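Local atomic coordinates of ribosome-associated protein Y (PSrp-1) (Clostridium acetobutylicum, PDB entry 3KA5), a protein that is probably required for joining active 70S ribosomes into translationally inactive 100S dimers in stationary phase, the chain here being its C-terminal domain. Residues V19-M22 against E23-G26. Residues are numbered along the deposited sequence; the frame is centred on the assembly and turned at random.
Sequences VLEM and ELLG
The last turns of helix 15-25, the helix of this C-terminal domain of a long HPF protein, end here in a Schellman motif at G26. Three i to i+4 backbone hydrogen bonds carry the helix to its end: E23 N to V19 O, L24 N to L20 O (2.9 Å, N-H...O angle 164°) and L25 N to E21 O. On the exposed side two leucines meet obliquely, L20 CG lying 3.8 Å from L24 CD1; one turn apart, these branched apolar side chains partly cover each other. L20 reaches its partner because, with chi1 at 178°, CG swings opposite the backbone N. One residue on, the E21 chain bends and lays its carboxylate beside a methyl, OE1 3.7 Å from L25 CD1, a van der Waals contact that suits a partly exposed glutamate on this outer face. M22, the selenium-labelled form of methionine, faces inward with V19: its unbranched apolar chain packs on Y51 and F30 of the sheet, and V19 also packs on I2 of the second subunit. M22 CE comes to 3.8 Å from E23 OE2, the two side chains running alongside each other; E23 OE1 has a long, weak ion pair with K45. G26 leaves the helix with positive phi (82°), a conformation that glycine, with no CB to meet the carbonyl oxygen before it, takes readily, and its N gives a weak hydrogen bond to E23 O at 3.2 Å.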
loop_
_atom_site.group_PDB
_atom_site.type_symbol
_atom_site.label_atom_id
_atom_site.label_comp_id
_atom_site.label_asym_id
_atom_site.label_seq_id
_atom_site.Cartn_x
_atom_site.Cartn_y
_atom_site.Cartn_z
ATOM N N VAL B 19 11.690 0.937 4.399
ATOM C CA VAL B 19 11.899 2.349 4.088
ATOM C C VAL B 19 13.169 2.519 3.265
ATOM O O VAL B 19 13.209 3.298 2.311
ATOM C CB VAL B 19 12.017 3.208 5.370
ATOM C CG1 VAL B 19 12.452 4.619 5.015
ATOM C CG2 VAL B 19 10.686 3.241 6.086
ATOM N N LEU B 20 14.211 1.784 3.637
ATOM C CA LEU B 20 15.481 1.846 2.918
ATOM C C LEU B 20 15.288 1.371 1.478
ATOM O O LEU B 20 15.739 2.020 0.533
ATOM C CB LEU B 20 16.516 0.973 3.638
ATOM C CG LEU B 20 17.925 0.821 3.059
ATOM C CD1 LEU B 20 18.552 2.184 2.797
ATOM C CD2 LEU B 20 18.771 0.013 4.049
ATOM N N GLU B 21 14.611 0.236 1.322
ATOM C CA GLU B 21 14.337 -0.331 0.001
ATOM C C GLU B 21 13.527 0.630 -0.853
ATOM O O GLU B 21 13.795 0.802 -2.049
ATOM C CB GLU B 21 13.559 -1.641 0.135
ATOM C CG GLU B 21 14.405 -2.831 0.512
ATOM C CD GLU B 21 15.441 -3.145 -0.542
ATOM O OE1 GLU B 21 15.072 -3.237 -1.729
ATOM O OE2 GLU B 21 16.621 -3.301 -0.187
HETATM N N MSE B 22 12.521 1.249 -0.247
HETATM C CA MSE B 22 11.696 2.183 -0.995
HETATM C C MSE B 22 12.559 3.294 -1.562
HETATM O O MSE B 22 12.404 3.678 -2.720
HETATM C CB MSE B 22 10.598 2.777 -0.108
HETATM C CG MSE B 22 9.763 3.832 -0.810
HETATM SE SE MSE B 22 8.404 4.519 0.392
HETATM C CE MSE B 22 9.540 5.119 1.815
ATOM N N GLU B 23 13.485 3.804 -0.757
ATOM C CA GLU B 23 14.359 4.874 -1.215
ATOM C C GLU B 23 15.385 4.423 -2.257
ATOM O O GLU B 23 15.612 5.117 -3.250
ATOM C CB GLU B 23 15.072 5.507 -0.023
ATOM C CG GLU B 23 14.135 6.253 0.905
ATOM C CD GLU B 23 13.416 7.386 0.198
ATOM O OE1 GLU B 23 14.102 8.221 -0.427
ATOM O OE2 GLU B 23 12.171 7.441 0.266
ATOM N N LEU B 24 16.002 3.268 -2.030
ATOM C CA LEU B 24 17.006 2.741 -2.955
ATOM C C LEU B 24 16.397 2.461 -4.320
ATOM O O LEU B 24 17.052 2.638 -5.348
ATOM C CB LEU B 24 17.616 1.446 -2.402
ATOM C CG LEU B 24 18.494 1.562 -1.152
ATOM C CD1 LEU B 24 18.812 0.172 -0.610
ATOM C CD2 LEU B 24 19.769 2.305 -1.490
ATOM N N LEU B 25 15.141 2.027 -4.321
ATOM C CA LEU B 25 14.437 1.701 -5.560
ATOM C C LEU B 25 13.759 2.905 -6.213
ATOM O O LEU B 25 13.315 2.828 -7.363
ATOM C CB LEU B 25 13.418 0.603 -5.286
ATOM C CG LEU B 25 14.047 -0.720 -4.837
ATOM C CD1 LEU B 25 12.962 -1.649 -4.307
ATOM C CD2 LEU B 25 14.803 -1.360 -6.005
ATOM N N GLY B 26 13.673 4.008 -5.473
ATOM C CA GLY B 26 13.088 5.226 -6.010
ATOM C C GLY B 26 11.580 5.376 -6.023
ATOM O O GLY B 26 11.040 6.132 -6.842
#